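Local structure of mitochondrial edited mRNA stability factor 1 (6NL1) at residues M219-N224 against I235-P240. The protein probably processes the 5' ends of mitochondrial mRNAs in Trypanosoma brucei as a Nudix-family, RNA-binding enzyme that can bind GDP. Sequence-based numbering, arbitrary orientation.
Sequences MLRRIN and ISLKLP. With SO4 (sulfate ion), chain B.
L220 with K238 and R222 with S236 form antiparallel hydrogen-bonded pairs; L220 N to K238 O spans 2.9 Å and S236 N to R222 O 2.8 Å. Between them lies the non-hydrogen-bonded pair R221–L237.

Side-chain polar bonds gather at S236 OG. N224 ND2 donates to S236 OG almost straight (2.8 Å, 165°), with the hydroxyl near the amide plane, while R222 NH2 adds a weak, bent bond. N224 OD1 accepts R222 NE at 2.7 Å, which, with the bond from ND2 to P233 O, holds the amide's orientation. CD of K238 lies over one face of the R222 guanidinium; bends at chi3 and chi4 (both -59°) then fold the chain back and bring NZ to L239 O (2.8 Å), where it also hydrogen-bonds G241 O and forms a salt bridge with E261.

On the face of R221 and L237, a water accepts from R221 NE in the guanidinium plane and donates to I235 O, while NH1 of R221 salt-bridges D330. I235 CG2 packs there against R221 CB (3.7 Å). On the opposite face, that of K238, L220 CD1 packs over the ring of P240, nearest CA and CG.

L239 N donates to a sulfate, probably from the crystallisation liquor, that the OH of Y292, a GDP-binding residue, also hydrogen-bonds. The arrangement is a long-looped beta hairpin of the Nudix fold, its second strand ending beside the nucleotide site.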
ATOM      1  N   MET A 219     -15.450  -5.771  -1.650  1.00 26.49           N
ATOM      2  CA  MET A 219     -14.424  -5.078  -2.416  1.00 21.00           C
ATOM      3  C   MET A 219     -14.735  -3.593  -2.644  1.00 28.91           C
ATOM      4  O   MET A 219     -15.898  -3.194  -2.667  1.00 25.25           O
ATOM      5  CB  MET A 219     -14.224  -5.786  -3.755  1.00 19.65           C
ATOM      6  CG  MET A 219     -13.888  -7.266  -3.579  1.00 28.16           C
ATOM      7  SD  MET A 219     -13.063  -7.955  -5.004  1.00 40.44           S
ATOM      8  CE  MET A 219     -14.075  -7.322  -6.320  1.00155.59           C
ATOM      9  N   LEU A 220     -13.681  -2.794  -2.810  1.00 18.03           N
ATOM     10  CA  LEU A 220     -13.801  -1.372  -3.116  1.00 27.13           C
ATOM     11  C   LEU A 220     -12.943  -1.070  -4.332  1.00 26.47           C
ATOM     12  O   LEU A 220     -12.097  -1.873  -4.714  1.00 25.94           O
ATOM     13  CB  LEU A 220     -13.270  -0.505  -1.966  1.00 29.59           C
ATOM     14  CG  LEU A 220     -13.872  -0.587  -0.566  1.00 51.91           C
ATOM     15  CD1 LEU A 220     -13.046  -1.522   0.296  1.00 35.97           C
ATOM     16  CD2 LEU A 220     -13.932   0.813   0.063  1.00 33.29           C
ATOM     17  N   ARG A 221     -13.145   0.104  -4.921  1.00 20.78           N
ATOM     18  CA  ARG A 221     -12.286   0.563  -6.003  1.00 22.92           C
ATOM     19  C   ARG A 221     -11.692   1.917  -5.640  1.00 25.93           C
ATOM     20  O   ARG A 221     -12.398   2.916  -5.571  1.00 25.28           O
ATOM     21  CB  ARG A 221     -13.068   0.632  -7.313  1.00 18.44           C
ATOM     22  CG  ARG A 221     -13.567  -0.750  -7.778  1.00 24.95           C
ATOM     23  CD  ARG A 221     -14.234  -0.680  -9.136  1.00 26.14           C
ATOM     24  NE  ARG A 221     -13.271  -0.468 -10.217  1.00 23.62           N
ATOM     25  CZ  ARG A 221     -13.631  -0.109 -11.446  1.00 29.26           C
ATOM     26  NH1 ARG A 221     -14.917   0.068 -11.733  1.00 18.78           N
ATOM     27  NH2 ARG A 221     -12.720   0.070 -12.385  1.00 23.12           N
ATOM     28  N   ARG A 222     -10.391   1.930  -5.386  1.00 27.05           N
ATOM     29  CA  ARG A 222      -9.709   3.133  -4.955  1.00 26.94           C
ATOM     30  C   ARG A 222      -9.166   3.890  -6.159  1.00 21.96           C
ATOM     31  O   ARG A 222      -8.500   3.318  -7.025  1.00 31.85           O
ATOM     32  CB  ARG A 222      -8.562   2.774  -4.006  1.00 28.07           C
ATOM     33  CG  ARG A 222      -7.834   3.980  -3.384  1.00 32.16           C
ATOM     34  CD  ARG A 222      -6.547   3.521  -2.701  1.00 34.61           C
ATOM     35  NE  ARG A 222      -5.653   2.876  -3.665  1.00 42.83           N
ATOM     36  CZ  ARG A 222      -4.798   1.895  -3.377  1.00 45.91           C
ATOM     37  NH1 ARG A 222      -4.702   1.417  -2.138  1.00 28.26           N
ATOM     38  NH2 ARG A 222      -4.039   1.382  -4.337  1.00 40.74           N
ATOM     39  N   ILE A 223      -9.441   5.184  -6.201  1.00 25.57           N
ATOM     40  CA  ILE A 223      -8.947   6.040  -7.267  1.00 23.00           C
ATOM     41  C   ILE A 223      -7.566   6.507  -6.855  1.00 31.12           C
ATOM     42  O   ILE A 223      -7.396   7.092  -5.793  1.00 29.33           O
ATOM     43  CB  ILE A 223      -9.884   7.236  -7.473  1.00 34.70           C
ATOM     44  CG1 ILE A 223     -11.298   6.733  -7.788  1.00 30.35           C
ATOM     45  CG2 ILE A 223      -9.339   8.195  -8.567  1.00 22.74           C
ATOM     46  CD1 ILE A 223     -12.374   7.832  -7.766  1.00 34.28           C
ATOM     47  N   ASN A 224      -6.572   6.220  -7.682  1.00 23.37           N
ATOM     48  CA  ASN A 224      -5.197   6.533  -7.325  1.00 29.73           C
ATOM     49  C   ASN A 224      -4.766   7.910  -7.843  1.00 32.53           C
ATOM     50  O   ASN A 224      -5.370   8.447  -8.762  1.00 37.51           O
ATOM     51  CB  ASN A 224      -4.276   5.412  -7.807  1.00 27.56           C
ATOM     52  CG  ASN A 224      -4.622   4.071  -7.167  1.00 29.48           C
ATOM     53  OD1 ASN A 224      -4.652   3.961  -5.946  1.00 31.12           O
ATOM     54  ND2 ASN A 224      -4.909   3.052  -7.992  1.00 23.21           N
ATOM     55  N   ILE A 235      -7.182   2.918 -11.113  1.00 21.29           N
ATOM     56  CA  ILE A 235      -8.207   2.532 -10.134  1.00 23.65           C
ATOM     57  C   ILE A 235      -7.922   1.125  -9.624  1.00 23.79           C
ATOM     58  O   ILE A 235      -7.899   0.190 -10.403  1.00 21.75           O
ATOM     59  CB  ILE A 235      -9.629   2.567 -10.749  1.00 26.55           C
ATOM     60  CG1 ILE A 235      -9.888   3.917 -11.415  1.00 28.55           C
ATOM     61  CG2 ILE A 235     -10.710   2.268  -9.684  1.00 18.79           C
ATOM     62  CD1 ILE A 235     -11.270   4.040 -12.062  1.00 28.14           C
ATOM     63  N   SER A 236      -7.696   0.982  -8.320  1.00 21.47           N
ATOM     64  CA  SER A 236      -7.382  -0.328  -7.736  1.00 22.06           C
ATOM     65  C   SER A 236      -8.634  -1.005  -7.179  1.00 23.33           C
ATOM     66  O   SER A 236      -9.276  -0.478  -6.267  1.00 27.19           O
ATOM     67  CB  SER A 236      -6.359  -0.184  -6.594  1.00 22.68           C
ATOM     68  OG  SER A 236      -5.168   0.466  -7.017  1.00 30.67           O
ATOM     69  N   LEU A 237      -8.977  -2.164  -7.731  1.00 24.65           N
ATOM     70  CA  LEU A 237     -10.000  -3.024  -7.150  1.00 26.58           C
ATOM     71  C   LEU A 237      -9.329  -3.772  -6.009  1.00 31.25           C
ATOM     72  O   LEU A 237      -8.320  -4.428  -6.219  1.00 24.50           O
ATOM     73  CB  LEU A 237     -10.524  -4.018  -8.190  1.00 28.80           C
ATOM     74  CG  LEU A 237     -11.497  -5.096  -7.702  1.00 31.23           C
ATOM     75  CD1 LEU A 237     -12.842  -4.472  -7.343  1.00 20.07           C
ATOM     76  CD2 LEU A 237     -11.674  -6.183  -8.775  1.00 27.13           C
ATOM     77  N   LYS A 238      -9.869  -3.667  -4.801  1.00 20.93           N
ATOM     78  CA  LYS A 238      -9.153  -4.183  -3.646  1.00 23.42           C
ATOM     79  C   LYS A 238     -10.082  -4.720  -2.567  1.00 17.93           C
ATOM     80  O   LYS A 238     -11.218  -4.289  -2.445  1.00 24.09           O
ATOM     81  CB  LYS A 238      -8.262  -3.078  -3.052  1.00 19.68           C
ATOM     82  CG  LYS A 238      -9.056  -1.860  -2.534  1.00 19.48           C
ATOM     83  CD  LYS A 238      -8.158  -0.656  -2.170  1.00 25.65           C
ATOM     84  CE  LYS A 238      -7.122  -0.958  -1.085  1.00 23.88           C
ATOM     85  NZ  LYS A 238      -7.732  -1.418   0.210  1.00 24.73           N
ATOM     86  N   LEU A 239      -9.575  -5.680  -1.796  1.00 17.41           N
ATOM     87  CA  LEU A 239     -10.099  -5.978  -0.469  1.00 21.10           C
ATOM     88  C   LEU A 239      -9.847  -4.748   0.425  1.00 19.79           C
ATOM     89  O   LEU A 239      -8.982  -3.925   0.128  1.00 27.54           O
ATOM     90  CB  LEU A 239      -9.395  -7.217   0.117  1.00 22.27           C
ATOM     91  CG  LEU A 239      -9.427  -8.507  -0.716  1.00 32.11           C
ATOM     92  CD1 LEU A 239      -8.685  -9.673  -0.025  1.00 21.85           C
ATOM     93  CD2 LEU A 239     -10.861  -8.903  -1.019  1.00 29.05           C
ATOM     94  N   PRO A 240     -10.620  -4.607   1.507  1.00 25.78           N
ATOM     95  CA  PRO A 240     -10.387  -3.497   2.441  1.00 25.07           C
ATOM     96  C   PRO A 240      -9.017  -3.619   3.085  1.00 32.85           C
ATOM     97  O   PRO A 240      -8.503  -4.726   3.213  1.00 22.31           O
ATOM     98  CB  PRO A 240     -11.461  -3.705   3.518  1.00 19.96           C
ATOM     99  CG  PRO A 240     -12.530  -4.545   2.853  1.00 25.22           C
ATOM    100  CD  PRO A 240     -11.792  -5.424   1.878  1.00 22.30           C
TER
HETATM  101  S   SO4 B 401      -5.763  -6.962  -2.874  1.00 54.24           S
HETATM  102  O1  SO4 B 401      -6.685  -6.109  -2.139  1.00 45.71           O
HETATM  103  O2  SO4 B 401      -4.508  -6.226  -3.017  1.00 82.66           O
HETATM  104  O3  SO4 B 401      -5.527  -8.230  -2.193  1.00 52.35           O
HETATM  105  O4  SO4 B 401      -6.323  -7.266  -4.188  1.00 77.35           O
HETATM  106  O   HOH W   1     -10.487  -1.102 -10.746  1.00 23.40           O